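Local coordinates for BsaWI endonuclease (Geobacillus stearothermophilus, PDB 4ZSF), which probably cuts double-stranded DNA as a metal-dependent restriction endonuclease of the PD-(D/E)XK nuclease superfamily, at residues A[38-43]-A[50-55]; A[181-186]-A[216-221]. All coordinates share one frame; numbering follows the deposited sequence. Where two conformers were deposited one is given.

Overall arrangement
The two interactions lie on opposite sides of the chain's centre, with their own centres about 52 Å apart, and share no secondary-structure element. Interaction 1 joins the consecutive helices 25-43 and 49-65 in the helical N-terminal part; interaction 2 packs the end of helix 172-184 against the loop before strand 222-226, within the nuclease core. The touching residues are buried in both, and each contact has a more exposed flank of charged side chains. Chemistry separates them: in interaction 1 aliphatic groups meet beside a neighbouring subunit, whereas in interaction 2 a methionine lies on a histidine ring and against backbone carbonyls, beside a network of hydrogen bonds from the loop.

Interaction 1 of 2, residues A[38-43]-A[50-55]; sequences ISAMRE and AEIWKA
Ile-52 pushes its branched side chain against Ala-40 and Met-41, where the two arms of a helix-loop-helix unit meet in the all-helical N-terminal region. Helices 25-43 and 49-65 follow one another across a short loop, and their backbones come nearest at Ala-40 and Ile-52, whose CA atoms are 7.0 Å apart. The small alanine allows this approach: its CB meets Ile-52 CG2 at 3.5 Å, methyl against methyl. The other branch of the isoleucine reaches further. With CG1 anti to the carbonyl carbon (chi1 -64°) and the chain extended beyond it (chi2 -175°), Ile-52 CD1 arrives between two neighbours, 3.7 Å from the carbonyl oxygen of Ala-40 and 3.8 Å from Met-41 CG. The methionine thus touches through the middle of its chain; its sulfur and CE bend back along the preceding turn of its own helix. The touching side chains are all apolar; the one polar atom close by is the carbonyl oxygen of Ala-40.

Behind this patch, Ala-40 also rests on Cys-7 of helix 3-22, which Ala-55 touches too, and thus a third helix closes one flank. A neighbouring subunit covers another: Trp-53 meets the ring of Trp-83 of that subunit, and Ile-38 packs on its Met-94.

The looser side carries Arg-42, Glu-43 and Lys-54, all exposed and making no contact with the opposing segment, Arg-42 pointing away from it. The last two atoms of Lys-54 were not modelled, consistent with a mobile end. Arg-42 packs on Ile-240 of the neighbouring subunit and turns one face of its guanidinium to Ile-38, whose CG2 sits 3.4 Å above the plane, over the centre of the group.

Interaction 2 of 2, residues A[181-186]-A[216-221]; sequences KAMEAF and RLNGWH
Met-183 lays its thioether over one face of the His-221 ring in a Met-aromatic contact. Met-183 SD stands 3.6 Å from the centroid of that ring and only 8° off the normal, while Met-183 CG lies 3.5 Å from His-221 CE1, over the same face.

Van der Waals contacts continue to the backbone. The chain of Met-183 bends at its last torsion (chi3 -70°), which carries its CE to Asn-218 O at 3.4 Å and Gly-219 O at 3.5 Å. Gly-219 O is taken by Ser-179 OG, whereas the buried Asn-218 O has no hydrogen-bonding partner in the model.

Hydrogen bonds brace the loop side of the contact. Asn-218 ND2 donates to Trp-220 O over 2.9 Å in a nearly straight bond (178°), approaching from above the carbonyl plane, and also bonds Tyr-265 O. Both ring nitrogens of His-221 are engaged, NE2 with Asn-264 O and ND1 with Ser-189 N, which fixes the ring beneath the sulfur. With an alanine in place of His-221, Met-183 would probably lose the ring under its sulfur, and Asn-264 O and Ser-189 N their side-chain partners.

Helix 172-184 ends in a Schellman motif at Phe-186 and forms the crossover between the adjacent parallel strands 155-165 and 188-193; the loop leads into the next parallel strand, 222-226, a beta-alpha-beta framework belonging to the PD-(D/E)XK nuclease fold.

Interaction 1 of 2, residues A[38-43]-A[50-55]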
loop_
_atom_site.group_PDB
_atom_site.type_symbol
_atom_site.label_atom_id
_atom_site.label_comp_id
_atom_site.label_asym_id
_atom_site.label_seq_id
_atom_site.Cartn_x
_atom_site.Cartn_y
_atom_site.Cartn_z
ATOM N N ILE A 38 0.221 22.280 16.860
ATOM C CA ILE A 38 0.920 23.580 16.975
ATOM C C ILE A 38 0.822 24.108 18.410
ATOM O O ILE A 38 1.840 24.499 18.986
ATOM C CB ILE A 38 0.345 24.608 15.972
ATOM C CG1 ILE A 38 0.733 24.217 14.548
ATOM C CG2 ILE A 38 0.860 26.096 16.320
ATOM C CD1 ILE A 38 -0.019 25.055 13.489
ATOM N N SER A 39 -0.384 24.084 18.976
ATOM C CA SER A 39 -0.663 24.632 20.311
ATOM C C SER A 39 0.118 23.912 21.386
ATOM O O SER A 39 0.704 24.537 22.299
ATOM C CB SER A 39 -2.163 24.537 20.613
ATOM O OG SER A 39 -2.483 25.385 21.703
ATOM N N ALA A 40 0.154 22.592 21.273
ATOM C CA ALA A 40 0.849 21.755 22.258
ATOM C C ALA A 40 2.334 21.914 22.142
ATOM O O ALA A 40 3.035 21.860 23.174
ATOM C CB ALA A 40 0.478 20.259 22.066
ATOM N N MET A 41 2.851 22.034 20.898
ATOM C CA MET A 41 4.295 22.269 20.797
ATOM C C MET A 41 4.647 23.611 21.430
ATOM O O MET A 41 5.730 23.769 21.979
ATOM C CB MET A 41 4.747 22.235 19.353
ATOM C CG MET A 41 4.838 20.790 18.824
ATOM S SD MET A 41 5.525 20.681 17.147
ATOM C CE MET A 41 4.312 21.576 16.244
ATOM N N ARG A 42 3.766 24.595 21.342
ATOM C CA ARG A 42 4.000 25.819 22.122
ATOM C C ARG A 42 3.830 25.677 23.622
ATOM O O ARG A 42 4.616 26.232 24.384
ATOM C CB ARG A 42 3.091 26.941 21.609
ATOM C CG ARG A 42 3.433 27.293 20.136
ATOM C CD ARG A 42 2.413 28.276 19.536
ATOM N NE ARG A 42 2.806 28.762 18.207
ATOM C CZ ARG A 42 1.970 29.248 17.285
ATOM N NH1 ARG A 42 0.667 29.347 17.535
ATOM N NH2 ARG A 42 2.455 29.676 16.134
ATOM N N GLU A 43 2.771 25.044 24.086
ATOM C CA GLU A 43 2.567 24.926 25.524
ATOM C C GLU A 43 3.572 24.000 26.176
ATOM O O GLU A 43 3.822 24.096 27.414
ATOM C CB GLU A 43 1.155 24.411 25.816
ATOM C CG GLU A 43 0.062 25.359 25.357
ATOM C CD GLU A 43 0.036 26.658 26.137
ATOM O OE1 GLU A 43 0.446 26.658 27.313
ATOM O OE2 GLU A 43 -0.377 27.674 25.543
ATOM N N ALA A 50 7.214 14.153 18.281
ATOM C CA ALA A 50 6.626 12.846 17.975
ATOM C C ALA A 50 5.701 12.367 19.086
ATOM O O ALA A 50 4.705 11.696 18.810
ATOM C CB ALA A 50 7.715 11.805 17.718
ATOM N N GLU A 51 6.003 12.714 20.336
ATOM C CA GLU A 51 5.142 12.290 21.441
ATOM C C GLU A 51 3.823 13.069 21.439
ATOM O O GLU A 51 2.752 12.555 21.787
ATOM C CB GLU A 51 5.879 12.494 22.770
ATOM C CG GLU A 51 7.008 11.527 22.919
ATOM C CD GLU A 51 6.514 10.089 23.018
ATOM O OE1 GLU A 51 5.571 9.832 23.802
ATOM O OE2 GLU A 51 7.051 9.214 22.300
ATOM N N ILE A 52 3.926 14.361 21.173
ATOM C CA ILE A 52 2.724 15.161 20.981
ATOM C C ILE A 52 1.820 14.594 19.854
ATOM O O ILE A 52 0.583 14.469 20.010
ATOM C CB ILE A 52 3.138 16.612 20.692
ATOM C CG1 ILE A 52 3.850 17.134 21.955
ATOM C CG2 ILE A 52 1.895 17.452 20.435
ATOM C CD1 ILE A 52 4.210 18.587 21.839
ATOM N N TRP A 53 2.425 14.263 18.735
ATOM C CA TRP A 53 1.668 13.706 17.608
ATOM C C TRP A 53 0.957 12.433 18.055
ATOM O O TRP A 53 -0.171 12.203 17.693
ATOM C CB TRP A 53 2.615 13.370 16.454
ATOM C CG TRP A 53 1.950 13.105 15.108
ATOM C CD1 TRP A 53 2.007 11.946 14.365
ATOM C CD2 TRP A 53 1.228 14.055 14.321
ATOM N NE1 TRP A 53 1.361 12.143 13.166
ATOM C CE2 TRP A 53 0.851 13.410 13.122
ATOM C CE3 TRP A 53 0.860 15.392 14.515
ATOM C CZ2 TRP A 53 0.163 14.067 12.109
ATOM C CZ3 TRP A 53 0.150 16.045 13.522
ATOM C CH2 TRP A 53 -0.219 15.353 12.324
ATOM N N LYS A 54 1.640 11.604 18.856
ATOM C CA LYS A 54 0.970 10.395 19.388
ATOM C C LYS A 54 -0.227 10.686 20.316
ATOM O O LYS A 54 -1.194 9.947 20.335
ATOM C CB LYS A 54 1.993 9.527 20.162
ATOM C CG LYS A 54 2.958 8.842 19.273
ATOM C CD LYS A 54 3.892 7.995 20.159
ATOM N N ALA A 55 -0.174 11.778 21.068
ATOM C CA ALA A 55 -1.297 12.149 21.924
ATOM C C ALA A 55 -2.479 12.671 21.074
ATOM O O ALA A 55 -3.640 12.393 21.356
ATOM C CB ALA A 55 -0.820 13.223 22.934
#

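Interaction 2 of 2, residues A[181-186]-A[216-221]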
loop_
_atom_site.group_PDB
_atom_site.type_symbol
_atom_site.label_atom_id
_atom_site.label_comp_id
_atom_site.label_asym_id
_atom_site.label_seq_id
_atom_site.Cartn_x
_atom_site.Cartn_y
_atom_site.Cartn_z
ATOM N N LYS A 181 -1.087 -8.897 -19.758
ATOM C CA LYS A 181 0.265 -9.182 -20.192
ATOM C C LYS A 181 0.587 -10.693 -20.233
ATOM O O LYS A 181 1.320 -11.134 -21.145
ATOM C CB LYS A 181 1.275 -8.436 -19.288
ATOM C CG LYS A 181 1.241 -6.891 -19.497
ATOM C CD LYS A 181 1.369 -6.593 -20.961
ATOM C CE LYS A 181 1.745 -5.145 -21.263
ATOM N NZ LYS A 181 2.298 -5.071 -22.678
ATOM N N ALA A 182 0.053 -11.480 -19.274
ATOM C CA ALA A 182 0.244 -12.929 -19.268
ATOM C C ALA A 182 -0.436 -13.531 -20.500
ATOM O O ALA A 182 0.123 -14.430 -21.145
ATOM C CB ALA A 182 -0.316 -13.542 -17.966
ATOM N N MET A 183 -1.625 -13.019 -20.853
ATOM C CA MET A 183 -2.315 -13.524 -22.069
ATOM C C MET A 183 -1.503 -13.147 -23.302
ATOM O O MET A 183 -1.413 -13.945 -24.242
ATOM C CB MET A 183 -3.761 -12.961 -22.159
ATOM C CG MET A 183 -4.600 -13.438 -20.951
ATOM S SD MET A 183 -6.375 -13.186 -21.180
ATOM C CE MET A 183 -6.456 -11.405 -21.093
ATOM N N GLU A 184 -0.932 -11.940 -23.315
ATOM C CA GLU A 184 -0.060 -11.554 -24.418
ATOM C C GLU A 184 1.187 -12.440 -24.555
ATOM O O GLU A 184 1.743 -12.565 -25.673
ATOM C CB GLU A 184 0.418 -10.126 -24.249
ATOM C CG GLU A 184 -0.518 -9.143 -24.756
ATOM C CD GLU A 184 0.061 -7.733 -24.528
ATOM O OE1 GLU A 184 1.319 -7.565 -24.599
ATOM O OE2 GLU A 184 -0.754 -6.828 -24.239
ATOM N N ALA A 185 1.615 -12.998 -23.432
ATOM C CA ALA A 185 2.770 -13.910 -23.363
ATOM C C ALA A 185 2.401 -15.352 -23.603
ATOM O O ALA A 185 3.261 -16.217 -23.488
ATOM C CB ALA A 185 3.445 -13.806 -21.999
ATOM N N PHE A 186 1.138 -15.580 -23.945
ATOM C CA PHE A 186 0.601 -16.906 -24.286
ATOM C C PHE A 186 0.677 -17.837 -23.090
ATOM O O PHE A 186 1.043 -19.019 -23.216
ATOM C CB PHE A 186 1.298 -17.524 -25.507
ATOM C CG PHE A 186 1.218 -16.663 -26.739
ATOM C CD1 PHE A 186 0.115 -16.751 -27.618
ATOM C CD2 PHE A 186 2.225 -15.754 -27.013
ATOM C CE1 PHE A 186 0.053 -15.953 -28.754
ATOM C CE2 PHE A 186 2.154 -14.920 -28.124
ATOM C CZ PHE A 186 1.081 -15.054 -29.042
ATOM N N ARG A 216 -12.497 -2.907 -23.635
ATOM C CA ARG A 216 -12.780 -3.510 -24.938
ATOM C C ARG A 216 -12.547 -5.035 -24.919
ATOM O O ARG A 216 -13.370 -5.796 -25.409
ATOM C CB ARG A 216 -11.927 -2.864 -26.024
ATOM C CG ARG A 216 -12.541 -2.967 -27.430
ATOM C CD ARG A 216 -11.660 -2.317 -28.513
ATOM N NE ARG A 216 -10.322 -2.923 -28.612
ATOM C CZ ARG A 216 -10.029 -4.007 -29.334
ATOM N NH1 ARG A 216 -10.984 -4.637 -30.020
ATOM N NH2 ARG A 216 -8.781 -4.465 -29.365
ATOM N N LEU A 217 -11.442 -5.461 -24.322
ATOM C CA LEU A 217 -11.107 -6.893 -24.282
ATOM C C LEU A 217 -11.352 -7.485 -22.907
ATOM O O LEU A 217 -11.399 -6.752 -21.908
ATOM C CB LEU A 217 -9.654 -7.102 -24.631
ATOM C CG LEU A 217 -9.202 -6.431 -25.936
ATOM C CD1 LEU A 217 -7.757 -6.781 -26.209
ATOM C CD2 LEU A 217 -10.106 -6.916 -27.061
ATOM N N ASN A 218 -11.469 -8.808 -22.850
ATOM C CA ASN A 218 -11.523 -9.516 -21.573
ATOM C C ASN A 218 -10.193 -9.368 -20.791
ATOM O O ASN A 218 -9.114 -9.243 -21.403
ATOM C CB ASN A 218 -11.858 -11.001 -21.779
ATOM C CG ASN A 218 -10.976 -11.671 -22.837
ATOM O OD1 ASN A 218 -11.015 -11.277 -23.996
ATOM N ND2 ASN A 218 -10.162 -12.668 -22.433
ATOM N N GLY A 219 -10.262 -9.360 -19.457
ATOM C CA GLY A 219 -9.067 -9.086 -18.660
ATOM C C GLY A 219 -8.372 -10.369 -18.235
ATOM O O GLY A 219 -7.178 -10.366 -17.824
ATOM N N TRP A 220 -9.112 -11.485 -18.355
ATOM C CA TRP A 220 -8.680 -12.842 -17.974
ATOM C C TRP A 220 -9.255 -13.838 -18.970
ATOM O O TRP A 220 -10.233 -13.523 -19.623
ATOM C CB TRP A 220 -9.158 -13.271 -16.550
ATOM C CG TRP A 220 -8.496 -12.465 -15.417
ATOM C CD1 TRP A 220 -7.409 -12.856 -14.678
ATOM C CD2 TRP A 220 -8.875 -11.182 -14.940
ATOM N NE1 TRP A 220 -7.090 -11.883 -13.795
ATOM C CE2 TRP A 220 -7.979 -10.847 -13.910
ATOM C CE3 TRP A 220 -9.893 -10.267 -15.281
ATOM C CZ2 TRP A 220 -8.034 -9.623 -13.234
ATOM C CZ3 TRP A 220 -9.962 -9.041 -14.586
ATOM C CH2 TRP A 220 -9.044 -8.743 -13.568
ATOM N N HIS A 221 -8.687 -15.043 -19.018
ATOM C CA HIS A 221 -9.316 -16.142 -19.727
ATOM C C HIS A 221 -10.546 -16.605 -18.979
ATOM O O HIS A 221 -11.545 -17.030 -19.574
ATOM C CB HIS A 221 -8.326 -17.325 -19.905
ATOM C CG HIS A 221 -7.281 -17.024 -20.930
ATOM N ND1 HIS A 221 -5.937 -17.031 -20.655
ATOM C CD2 HIS A 221 -7.395 -16.674 -22.241
ATOM C CE1 HIS A 221 -5.261 -16.731 -21.746
ATOM N NE2 HIS A 221 -6.122 -16.486 -22.724
#